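Local coordinates for EVE domain-containing protein (Pseudomonas syringae pv. tomato str. DC3000, PDB 2EVE) that is of unknown function but carries an EVE domain of the PUA clan, a fold whose relatives often bind RNA or modified nucleic-acid bases, at residues Lys7-Glu12 with Tyr50-Pro55; Lys23-Gly28 with Ala96-Phe101; Val29-Ala34 with Ser130-Met135; Asp45-Tyr50 with Gly63-Thr68. All blocks are in the same frame, centred on the assembly; numbering follows the deposited sequence.

Contact 1. Residues Lys7-Glu12 with Tyr50-Pro55; sequences KSEPDE and YHSSCP. With 144 (tris-hydroxymethyl-methyl-ammonium), chain D.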
# COMPACT_ATOMS: atom_id res chain seq x y z
N LYS A 7 2.38 -0.90 -1.11
CA LYS A 7 3.15 -2.12 -1.34
C LYS A 7 3.29 -3.06 -0.15
O LYS A 7 3.38 -2.62 0.99
CB LYS A 7 4.56 -1.76 -1.82
CG LYS A 7 4.61 -0.90 -3.07
CD LYS A 7 6.05 -0.64 -3.48
CE LYS A 7 6.12 0.24 -4.72
NZ LYS A 7 7.52 0.51 -5.13
N SER A 8 3.33 -4.36 -0.44
CA SER A 8 3.49 -5.38 0.58
C SER A 8 4.02 -6.68 -0.02
O SER A 8 3.58 -7.10 -1.09
CB SER A 8 2.15 -5.67 1.27
OG SER A 8 2.32 -6.64 2.31
N GLU A 9 4.98 -7.30 0.66
CA GLU A 9 5.52 -8.57 0.20
C GLU A 9 4.46 -9.61 0.55
O GLU A 9 4.08 -9.74 1.72
CB GLU A 9 6.82 -8.90 0.93
CG GLU A 9 7.96 -7.94 0.63
CD GLU A 9 9.26 -8.36 1.29
OE1 GLU A 9 10.26 -7.63 1.14
OE2 GLU A 9 9.28 -9.41 1.96
N PRO A 10 3.97 -10.35 -0.44
CA PRO A 10 2.93 -11.37 -0.22
C PRO A 10 3.24 -12.44 0.82
O PRO A 10 2.33 -12.92 1.50
CB PRO A 10 2.70 -11.94 -1.61
CG PRO A 10 4.05 -11.80 -2.25
CD PRO A 10 4.45 -10.40 -1.84
N ASP A 11 4.50 -12.84 0.94
CA ASP A 11 4.84 -13.86 1.93
C ASP A 11 4.66 -13.31 3.34
O ASP A 11 4.53 -14.06 4.30
CB ASP A 11 6.28 -14.35 1.76
CG ASP A 11 6.44 -15.29 0.60
OD1 ASP A 11 5.51 -16.09 0.34
OD2 ASP A 11 7.50 -15.26 -0.06
N GLU A 12 4.66 -11.98 3.45
CA GLU A 12 4.49 -11.33 4.74
C GLU A 12 3.02 -10.97 4.94
O GLU A 12 2.44 -11.23 5.99
CB GLU A 12 5.35 -10.06 4.82
CG GLU A 12 5.32 -9.38 6.18
CD GLU A 12 6.24 -8.18 6.26
OE1 GLU A 12 7.10 -8.02 5.36
OE2 GLU A 12 6.13 -7.41 7.24
N TYR A 50 -0.47 -3.76 -3.92
CA TYR A 50 0.63 -4.17 -4.79
C TYR A 50 1.57 -5.16 -4.12
O TYR A 50 2.12 -4.90 -3.05
CB TYR A 50 1.39 -2.92 -5.25
CG TYR A 50 2.58 -3.18 -6.14
CD1 TYR A 50 3.82 -3.52 -5.61
CD2 TYR A 50 2.46 -3.09 -7.53
CE1 TYR A 50 4.92 -3.76 -6.44
CE2 TYR A 50 3.55 -3.33 -8.36
CZ TYR A 50 4.77 -3.67 -7.81
OH TYR A 50 5.84 -3.90 -8.64
N HIS A 51 1.75 -6.32 -4.76
CA HIS A 51 2.64 -7.36 -4.25
C HIS A 51 4.07 -7.05 -4.69
O HIS A 51 4.36 -6.99 -5.88
CB HIS A 51 2.22 -8.73 -4.79
CG HIS A 51 1.06 -9.33 -4.07
ND1 HIS A 51 0.53 -10.56 -4.40
CD2 HIS A 51 0.33 -8.88 -3.01
CE1 HIS A 51 -0.47 -10.84 -3.58
NE2 HIS A 51 -0.61 -9.85 -2.73
N SER A 52 4.95 -6.87 -3.71
CA SER A 52 6.35 -6.54 -3.96
C SER A 52 7.30 -7.66 -3.54
O SER A 52 6.94 -8.53 -2.74
CB SER A 52 6.71 -5.25 -3.22
OG SER A 52 6.53 -5.41 -1.82
N SER A 53 8.52 -7.63 -4.06
CA SER A 53 9.54 -8.63 -3.74
C SER A 53 8.99 -10.05 -3.78
O SER A 53 9.02 -10.76 -2.77
CB SER A 53 10.13 -8.36 -2.35
OG SER A 53 10.70 -7.07 -2.27
N CYS A 54 8.51 -10.46 -4.94
CA CYS A 54 7.94 -11.79 -5.10
C CYS A 54 8.08 -12.24 -6.55
O CYS A 54 8.47 -11.46 -7.42
CB CYS A 54 6.47 -11.78 -4.69
SG CYS A 54 5.44 -10.63 -5.64
N PRO A 55 7.76 -13.52 -6.84
CA PRO A 55 7.87 -14.02 -8.21
C PRO A 55 6.93 -13.35 -9.22
O PRO A 55 7.24 -13.30 -10.41
CB PRO A 55 7.58 -15.51 -8.06
CG PRO A 55 6.64 -15.55 -6.90
CD PRO A 55 7.27 -14.57 -5.93
C1 144 D . 9.66 -4.70 -5.26
N 144 D . 9.66 -3.28 -5.59
C2 144 D . 9.14 -3.11 -6.98
O2 144 D . 8.35 -3.93 -7.87
C3 144 D . 11.09 -2.81 -5.36
O3 144 D . 11.30 -1.40 -5.60
C4 144 D . 8.68 -2.68 -4.65
O4 144 D . 8.76 -2.59 -3.06
O HOH W 1 7.07 -12.23 -1.09

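Contact 2. Residues Lys23-Gly28 with Ala96-Phe101; sequences KARWDG and ALDIGF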
# COMPACT_ATOMS: atom_id res chain seq x y z
N LYS A 23 -10.36 -7.18 7.84
CA LYS A 23 -9.75 -5.90 8.15
C LYS A 23 -8.47 -6.21 8.90
O LYS A 23 -8.38 -7.23 9.59
CB LYS A 23 -10.69 -5.01 8.96
CG LYS A 23 -10.58 -5.08 10.47
CD LYS A 23 -11.43 -3.97 11.09
CE LYS A 23 -11.43 -4.04 12.61
NZ LYS A 23 -10.11 -3.71 13.22
N ALA A 24 -7.48 -5.34 8.74
CA ALA A 24 -6.19 -5.54 9.37
C ALA A 24 -5.43 -4.23 9.51
O ALA A 24 -5.87 -3.19 9.01
CB ALA A 24 -5.37 -6.52 8.53
N ARG A 25 -4.29 -4.29 10.19
CA ARG A 25 -3.46 -3.10 10.38
C ARG A 25 -2.35 -3.07 9.35
O ARG A 25 -1.67 -4.07 9.11
CB ARG A 25 -2.84 -3.09 11.78
CG ARG A 25 -1.98 -1.86 12.06
CD ARG A 25 -1.40 -1.90 13.46
NE ARG A 25 -0.43 -2.97 13.61
CZ ARG A 25 -0.27 -3.68 14.73
NH1 ARG A 25 -1.03 -3.43 15.79
NH2 ARG A 25 0.65 -4.63 14.79
N TRP A 26 -2.17 -1.91 8.73
CA TRP A 26 -1.11 -1.71 7.75
C TRP A 26 -0.04 -0.96 8.52
O TRP A 26 -0.26 0.15 8.97
CB TRP A 26 -1.60 -0.85 6.58
CG TRP A 26 -0.72 -0.94 5.37
CD1 TRP A 26 0.42 -0.23 5.11
CD2 TRP A 26 -0.91 -1.81 4.25
NE1 TRP A 26 0.95 -0.62 3.90
CE2 TRP A 26 0.16 -1.59 3.35
CE3 TRP A 26 -1.88 -2.78 3.93
CZ2 TRP A 26 0.28 -2.29 2.15
CZ3 TRP A 26 -1.76 -3.47 2.73
CH2 TRP A 26 -0.68 -3.23 1.86
N ASP A 27 1.12 -1.58 8.69
CA ASP A 27 2.19 -0.93 9.44
C ASP A 27 3.53 -1.12 8.76
O ASP A 27 3.60 -1.56 7.62
CB ASP A 27 2.23 -1.50 10.86
CG ASP A 27 2.30 -3.01 10.88
OD1 ASP A 27 3.08 -3.59 10.09
OD2 ASP A 27 1.58 -3.64 11.69
N GLY A 28 4.60 -0.77 9.47
CA GLY A 28 5.93 -0.94 8.92
C GLY A 28 6.34 -0.00 7.80
O GLY A 28 7.30 -0.29 7.07
N ALA A 96 0.50 4.06 11.35
CA ALA A 96 -0.10 2.88 10.76
C ALA A 96 -1.56 3.24 10.58
O ALA A 96 -2.00 4.32 10.99
CB ALA A 96 0.04 1.69 11.69
N LEU A 97 -2.33 2.35 9.97
CA LEU A 97 -3.75 2.58 9.81
C LEU A 97 -4.42 1.25 9.57
O LEU A 97 -3.75 0.25 9.32
CB LEU A 97 -4.02 3.57 8.66
CG LEU A 97 -3.38 3.40 7.29
CD1 LEU A 97 -3.92 2.16 6.60
CD2 LEU A 97 -3.68 4.64 6.46
N ASP A 98 -5.74 1.22 9.68
CA ASP A 98 -6.46 -0.02 9.46
C ASP A 98 -7.09 -0.03 8.08
O ASP A 98 -7.64 0.98 7.63
CB ASP A 98 -7.55 -0.22 10.52
CG ASP A 98 -7.01 -0.29 11.93
OD1 ASP A 98 -5.86 -0.76 12.11
OD2 ASP A 98 -7.73 0.12 12.86
N ILE A 99 -7.00 -1.17 7.41
CA ILE A 99 -7.55 -1.32 6.07
C ILE A 99 -8.54 -2.48 6.01
O ILE A 99 -8.57 -3.34 6.88
CB ILE A 99 -6.45 -1.61 5.04
CG1 ILE A 99 -5.75 -2.93 5.36
CG2 ILE A 99 -5.44 -0.46 5.02
CD1 ILE A 99 -5.11 -3.59 4.17
N GLY A 100 -9.36 -2.47 4.97
CA GLY A 100 -10.35 -3.52 4.79
C GLY A 100 -10.31 -4.10 3.38
O GLY A 100 -9.85 -3.44 2.45
N PHE A 101 -10.81 -5.32 3.23
CA PHE A 101 -10.82 -5.97 1.93
C PHE A 101 -11.89 -5.43 1.00
O PHE A 101 -13.01 -5.13 1.43
CB PHE A 101 -11.02 -7.49 2.10
CG PHE A 101 -11.07 -8.24 0.80
CD1 PHE A 101 -12.29 -8.67 0.27
CD2 PHE A 101 -9.90 -8.52 0.10
CE1 PHE A 101 -12.34 -9.37 -0.94
CE2 PHE A 101 -9.94 -9.22 -1.11
CZ PHE A 101 -11.16 -9.65 -1.63
O HOH W 2 -10.34 -0.55 13.05

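Contact 3. Residues Val29-Ala34 with Ser130-Met135; sequences VRNYQA and SRLSVM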
# COMPACT_ATOMS: atom_id res chain seq x y z
N VAL A 29 5.62 1.11 7.64
CA VAL A 29 5.98 2.07 6.61
C VAL A 29 7.04 2.95 7.27
O VAL A 29 6.77 3.62 8.27
CB VAL A 29 4.77 2.90 6.16
CG1 VAL A 29 5.20 3.94 5.14
CG2 VAL A 29 3.73 1.96 5.54
N ARG A 30 8.25 2.93 6.71
CA ARG A 30 9.37 3.66 7.29
C ARG A 30 10.07 4.62 6.34
O ARG A 30 11.30 4.74 6.35
CB ARG A 30 10.38 2.65 7.85
CG ARG A 30 9.81 1.78 8.97
CD ARG A 30 9.64 2.59 10.25
NE ARG A 30 9.13 1.80 11.37
CZ ARG A 30 7.84 1.55 11.59
NH1 ARG A 30 6.92 2.03 10.77
NH2 ARG A 30 7.48 0.84 12.65
N ASN A 31 9.28 5.30 5.52
CA ASN A 31 9.79 6.28 4.58
C ASN A 31 8.93 7.50 4.87
O ASN A 31 7.70 7.39 4.93
CB ASN A 31 9.58 5.77 3.14
CG ASN A 31 9.87 6.82 2.09
OD1 ASN A 31 9.12 7.78 1.96
ND2 ASN A 31 10.94 6.63 1.34
N TYR A 32 9.55 8.66 5.09
CA TYR A 32 8.78 9.85 5.43
C TYR A 32 7.78 10.30 4.37
O TYR A 32 6.67 10.71 4.70
CB TYR A 32 9.73 11.00 5.78
CG TYR A 32 10.42 10.80 7.11
CD1 TYR A 32 9.68 10.79 8.30
CD2 TYR A 32 11.79 10.58 7.18
CE1 TYR A 32 10.30 10.57 9.53
CE2 TYR A 32 12.42 10.36 8.40
CZ TYR A 32 11.67 10.36 9.57
OH TYR A 32 12.30 10.13 10.78
N GLN A 33 8.16 10.21 3.10
CA GLN A 33 7.26 10.61 2.02
C GLN A 33 6.05 9.67 1.99
O GLN A 33 4.90 10.12 1.84
CB GLN A 33 7.99 10.58 0.67
CG GLN A 33 7.13 10.99 -0.52
CD GLN A 33 7.93 11.06 -1.81
OE1 GLN A 33 8.83 10.25 -2.04
NE2 GLN A 33 7.58 12.01 -2.67
N ALA A 34 6.31 8.38 2.16
CA ALA A 34 5.25 7.37 2.17
C ALA A 34 4.36 7.58 3.39
O ALA A 34 3.13 7.50 3.31
CB ALA A 34 5.86 5.96 2.18
N SER A 130 12.27 5.36 -8.43
CA SER A 130 11.25 5.51 -7.40
C SER A 130 11.27 4.36 -6.41
O SER A 130 11.32 3.19 -6.78
CB SER A 130 9.86 5.61 -8.04
OG SER A 130 8.86 5.74 -7.04
N ARG A 131 11.23 4.71 -5.12
CA ARG A 131 11.23 3.72 -4.05
C ARG A 131 10.13 4.05 -3.04
O ARG A 131 10.25 3.73 -1.86
CB ARG A 131 12.60 3.68 -3.38
CG ARG A 131 13.65 2.93 -4.19
CD ARG A 131 15.04 3.11 -3.62
NE ARG A 131 16.00 2.14 -4.14
CZ ARG A 131 16.28 1.97 -5.43
NH1 ARG A 131 17.17 1.06 -5.80
NH2 ARG A 131 15.66 2.69 -6.35
N LEU A 132 9.08 4.69 -3.53
CA LEU A 132 7.94 5.07 -2.70
C LEU A 132 7.01 3.85 -2.58
O LEU A 132 6.61 3.28 -3.59
CB LEU A 132 7.20 6.24 -3.35
CG LEU A 132 6.07 6.91 -2.56
CD1 LEU A 132 6.63 7.53 -1.28
CD2 LEU A 132 5.43 7.99 -3.43
N SER A 133 6.67 3.48 -1.34
CA SER A 133 5.81 2.33 -1.08
C SER A 133 4.33 2.69 -0.90
O SER A 133 3.47 1.81 -0.94
CB SER A 133 6.30 1.58 0.16
OG SER A 133 6.31 2.44 1.29
N VAL A 134 4.05 3.97 -0.68
CA VAL A 134 2.68 4.46 -0.52
C VAL A 134 2.59 5.68 -1.42
O VAL A 134 3.39 6.61 -1.30
CB VAL A 134 2.36 4.86 0.94
CG1 VAL A 134 0.93 5.36 1.03
CG2 VAL A 134 2.56 3.67 1.87
N MSE A 135 1.62 5.69 -2.32
CA MSE A 135 1.49 6.78 -3.28
C MSE A 135 0.06 7.08 -3.68
O MSE A 135 -0.82 6.23 -3.59
CB MSE A 135 2.25 6.41 -4.55
CG MSE A 135 1.61 5.21 -5.26
SE MSE A 135 2.66 4.47 -6.70
CE MSE A 135 4.03 3.69 -5.59

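Contact 4. Residues Asp45-Tyr50 with Gly63-Thr68; sequences DEFFFY and GKIVKT. With 144 (tris-hydroxymethyl-methyl-ammonium), chain D.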
# COMPACT_ATOMS: atom_id res chain seq x y z
N ASP A 45 -11.40 5.82 1.46
CA ASP A 45 -10.48 5.87 0.33
C ASP A 45 -10.14 4.43 -0.04
O ASP A 45 -10.16 3.54 0.81
CB ASP A 45 -9.18 6.59 0.70
CG ASP A 45 -9.33 8.10 0.77
OD1 ASP A 45 -10.43 8.62 0.48
OD2 ASP A 45 -8.34 8.77 1.12
N GLU A 46 -9.85 4.20 -1.31
CA GLU A 46 -9.50 2.86 -1.76
C GLU A 46 -8.06 2.85 -2.25
O GLU A 46 -7.52 3.89 -2.62
CB GLU A 46 -10.43 2.42 -2.88
CG GLU A 46 -11.85 2.16 -2.41
CD GLU A 46 -12.81 1.93 -3.56
OE1 GLU A 46 -13.03 2.87 -4.35
OE2 GLU A 46 -13.35 0.81 -3.67
N PHE A 47 -7.43 1.68 -2.24
CA PHE A 47 -6.05 1.58 -2.69
C PHE A 47 -5.77 0.26 -3.38
O PHE A 47 -6.41 -0.75 -3.09
CB PHE A 47 -5.09 1.73 -1.50
CG PHE A 47 -5.10 0.56 -0.55
CD1 PHE A 47 -4.21 -0.50 -0.72
CD2 PHE A 47 -5.98 0.53 0.52
CE1 PHE A 47 -4.22 -1.58 0.17
CE2 PHE A 47 -6.00 -0.54 1.41
CZ PHE A 47 -5.12 -1.60 1.24
N PHE A 48 -4.83 0.30 -4.31
CA PHE A 48 -4.42 -0.91 -5.00
C PHE A 48 -3.41 -1.61 -4.11
O PHE A 48 -2.47 -0.98 -3.61
CB PHE A 48 -3.78 -0.60 -6.35
CG PHE A 48 -4.77 -0.22 -7.40
CD1 PHE A 48 -5.89 -1.00 -7.63
CD2 PHE A 48 -4.58 0.92 -8.18
CE1 PHE A 48 -6.81 -0.66 -8.61
CE2 PHE A 48 -5.49 1.27 -9.16
CZ PHE A 48 -6.61 0.48 -9.38
N PHE A 49 -3.62 -2.90 -3.90
CA PHE A 49 -2.74 -3.73 -3.07
C PHE A 49 -1.68 -4.29 -4.02
O PHE A 49 -1.95 -5.18 -4.83
CB PHE A 49 -3.57 -4.87 -2.45
CG PHE A 49 -2.90 -5.57 -1.29
CD1 PHE A 49 -1.64 -6.16 -1.42
CD2 PHE A 49 -3.57 -5.70 -0.07
CE1 PHE A 49 -1.06 -6.87 -0.36
CE2 PHE A 49 -3.00 -6.40 0.99
CZ PHE A 49 -1.74 -6.98 0.86
N TYR A 50 -0.47 -3.76 -3.92
CA TYR A 50 0.63 -4.17 -4.79
C TYR A 50 1.57 -5.16 -4.12
O TYR A 50 2.12 -4.90 -3.05
CB TYR A 50 1.39 -2.92 -5.25
CG TYR A 50 2.58 -3.18 -6.14
CD1 TYR A 50 3.82 -3.52 -5.61
CD2 TYR A 50 2.46 -3.09 -7.53
CE1 TYR A 50 4.92 -3.76 -6.44
CE2 TYR A 50 3.55 -3.33 -8.36
CZ TYR A 50 4.77 -3.67 -7.81
OH TYR A 50 5.84 -3.90 -8.64
N GLY A 63 -8.10 -2.57 -1.70
CA GLY A 63 -8.43 -2.49 -0.29
C GLY A 63 -9.03 -1.13 -0.01
O GLY A 63 -9.07 -0.28 -0.90
N LYS A 64 -9.51 -0.90 1.21
CA LYS A 64 -10.09 0.39 1.56
C LYS A 64 -9.60 0.80 2.94
O LYS A 64 -9.18 -0.04 3.74
CB LYS A 64 -11.62 0.32 1.55
CG LYS A 64 -12.21 -0.59 2.62
CD LYS A 64 -13.72 -0.69 2.45
CE LYS A 64 -14.33 -1.59 3.51
NZ LYS A 64 -15.80 -1.75 3.31
N ILE A 65 -9.65 2.09 3.23
CA ILE A 65 -9.21 2.58 4.53
C ILE A 65 -10.38 2.56 5.50
O ILE A 65 -11.41 3.17 5.25
CB ILE A 65 -8.66 4.01 4.41
CG1 ILE A 65 -7.53 4.05 3.37
CG2 ILE A 65 -8.19 4.51 5.77
CD1 ILE A 65 -6.43 3.02 3.60
N VAL A 66 -10.22 1.86 6.62
CA VAL A 66 -11.29 1.79 7.60
C VAL A 66 -11.03 2.67 8.82
O VAL A 66 -11.97 3.13 9.46
CB VAL A 66 -11.54 0.33 8.04
CG1 VAL A 66 -11.85 -0.52 6.82
CG2 VAL A 66 -10.34 -0.21 8.77
N LYS A 67 -9.76 2.90 9.13
CA LYS A 67 -9.39 3.76 10.25
C LYS A 67 -8.17 4.58 9.84
O LYS A 67 -7.17 4.03 9.39
CB LYS A 67 -9.08 2.92 11.49
CG LYS A 67 -8.80 3.74 12.74
CD LYS A 67 -8.66 2.81 13.93
CE LYS A 67 -8.41 3.56 15.21
NZ LYS A 67 -8.35 2.61 16.35
N THR A 68 -8.25 5.90 10.00
CA THR A 68 -7.16 6.77 9.61
C THR A 68 -5.92 6.60 10.50
O THR A 68 -5.97 5.97 11.56
CB THR A 68 -7.58 8.27 9.60
OG1 THR A 68 -8.01 8.67 10.90
CG2 THR A 68 -8.71 8.49 8.59
C1 144 D . 9.66 -4.70 -5.26
N 144 D . 9.66 -3.28 -5.59
C2 144 D . 9.14 -3.11 -6.98
O2 144 D . 8.35 -3.93 -7.87
C3 144 D . 11.09 -2.81 -5.36
O3 144 D . 11.30 -1.40 -5.60
C4 144 D . 8.68 -2.68 -4.65
O4 144 D . 8.76 -2.59 -3.06

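Contact 1. Residues Lys7-Glu12 with Tyr50-Pro55
Parallel pairing of strands 3-8 and 46-51 joins Lys7-Glu12 to Tyr50-Pro55 where both strands run out into loops beside a bound tris-hydroxymethyl-methyl-ammonium. Two backbone bonds carry the pairing. Ser8 N gives its hydrogen to Tyr50 O at 2.9 Å, and Ser52 N gives its own to Ser8 O at 3.0 Å, the second donor standing well above the carbonyl plane. On one face of the sheet Lys7 and Tyr50 lie side by side and point the same way, with Lys7 CG 3.7 Å from Tyr50 CD1. Lys7 stays extended beyond CG, which carries CD to the ligand, 3.4 Å from O4 of 144. Tyr50 reaches the same molecule with its hydroxyl: OH is 2.6 Å from O2 of 144, a short hydrogen bond lying near the ring plane. Ser52 CB and Ser53 N also touch the ligand. On the other face, Pro10 CB sits 3.8 Å from the centre of the His51 ring, only 9° off its normal, a CH-pi contact over the face. A hydrogen bond from Ile15 N to His51 NE2 helps fix that ring. Past the strand ends, Pro10 CG packs tightly on Cys54 CB at 3.4 Å, and a water accepts weakly from Asp11 N while donating to Ser53 O at 3.0 Å. Ser53 OG gives a weak, long bond to Glu9 OE1. Loops leaving the ends of neighbouring parallel strands here line a ligand pocket of the EVE domain, completed by Leu111.

Contact 2. Residues Lys23-Gly28 with Ala96-Phe101
The indole of Trp26 meets Ile99 at its edge, CD1 of Ile99 lying near the ring plane and 3.3 Å from Trp26 CE3, while Phe47 and Phe49 make edge-to-face contacts with the same indole. The guanidinium of Arg25 is the other flat group: Asp27 OD2 lies at its edge, in plane, and accepts from Arg25 NE at 2.9 Å through the anti lone pair. This salt bridge stays within one segment and draws the arginine toward the residue just past its strand. Arg25 and Asp98 nevertheless pass each other at a slant, with Asp98 OD1 3.8 Å from Arg25 CB; that oxygen is held by Tyr70 OH. Between the segments, strand 23-26 runs antiparallel to strand 95-110. Ala24 pairs with Ile99 and Trp26 with Leu97 as hydrogen-bonded pairs, whereas Lys23-Gly100 and Arg25-Asp98 are non-hydrogen-bonded. The straightest bond runs from Trp26 N to Leu97 O, 2.7 Å at 176°. On the Trp26 face, Leu97 CD1 touches Trp26 CB at 3.8 Å, and chi1 of Ile99 (62°) sets CG1 between backbone N and carbonyl carbon, from where CD1 reaches the indole. On the opposite face, Lys23 NZ and Asp98 OD2 are 4.5 Å apart, joined by a water that accepts from the lysine and donates to Asp98 OD2 at 2.7 Å. The outermost strand thus has one apolar face turned to the core and one charged face, where Asp27, just past the strand end, probably offsets the charge of Arg25 and a water bridges Lys23 to Asp98.

Contact 3. Residues Val29-Ala34 with Ser130-Met135
Ala34, in the first turn of helix 32-40, packs against Leu132 and Val134 where the chain enters edge strand 134-137, a helix-on-sheet contact of the EVE domain. No hydrogen bond crosses it. The tight part centres on the methyl of Ala34: CB lies 3.9 Å from Val134 CB and 3.7 Å from Ser133 OG, while Ala34 O rests 3.6 Å from Val134 CB. Leu132 comes in with one branch. With CG anti to the backbone N (chi1 -172°) and chi2 at 63°, its CD1 reaches the start of the helix, 3.6 Å from Ala34 N. Phe37, one turn further along the helix, touches both Leu132 and Val134. Val29 is a looser neighbour, its CG1 4.2 Å from Val134 CG2. Toward solvent the contact rests on one methyl, Leu132 CD1, with the exposed Gln33 laid across it. Gln33, extended, crosses Leu132 at about a right angle, and Gln33 CG meets Leu132 CD1 at 3.6 Å. Asn31 also crosses Leu132 nearly perpendicularly, but only OD1 approaches, and Arg131 turns its side chain away. Ser133 OG bonds to a buffer molecule, 3[N-morpholino]propane sulfonic acid, probably taken up from the crystallisation liquor. Asn31 is the N-cap of the helix: its OD1 accepts from Ala34 N at 2.9 Å, the donor tilted 22° from the amide's carbonyl plane.

Contact 4. Residues Asp45-Tyr50 with Gly63-Thr68
A beta hairpin of strands 46-51 and 58-71 is zipped here by antiparallel pairing between Asp45-Tyr50 and Gly63-Thr68, in the middle of the mixed sheet. Phe47 and Gly63 form a hydrogen-bonded pair, with Phe47 N to Gly63 O at 2.9 Å and Gly63 N to Phe47 O at 2.8 Å. Next to it, Glu46 and Lys64 are a non-hydrogen-bonded pair, and Ile65 N closes the ladder on Asp45 O at 2.9 Å. Chi1 of Phe47 (70°) puts the ring between its own backbone N and carbonyl carbon, folding it across onto the neighbouring strand. Gly63, without a side chain, leaves that space to the ring. Ile65 CD1 adds an apolar contact 4.0 Å from Phe47 CD2, and Ile99, Met6 and Trp26 pack round the same phenylalanine. Asp45 is buried, but its carboxylate accepts from Ala2 N, Ala42 N and the indole NH of Trp4, so both oxygens are satisfied. Beyond the pairing, Val66 and Lys67 both face Asp98 in a classic beta bulge. Over one face of the Phe47 ring, Gly63 CA makes a CH-pi contact, 3.9 Å from the centroid and 26° off the normal.

Overall arrangement
Contacts 1, 2 and 4 are strand pairings in one mixed sheet, parallel in contact 1 and antiparallel in the other two; contact 3 sets a helix start against strand 134-137, at the other edge of the sheet from strand 23-26 of contact 2. Contacts 2 and 4 are buried and are linked by the pairing of strands 95-110 and 58-71, with Gly100 N 2.7 Å from Lys64 O. Contacts 1 and 3 are only partly buried and join through Lys7 N, 2.9 Å from Ser133 O. Contacts 1 and 4 share Tyr50, so strand 46-51 runs from hairpin core to ligand pocket. Chemistry follows place: aromatic packing inside, charge and water on contact 2's outer face, ligand hydroxyls at contact 1, apolar touches without cross-bonds in contact 3.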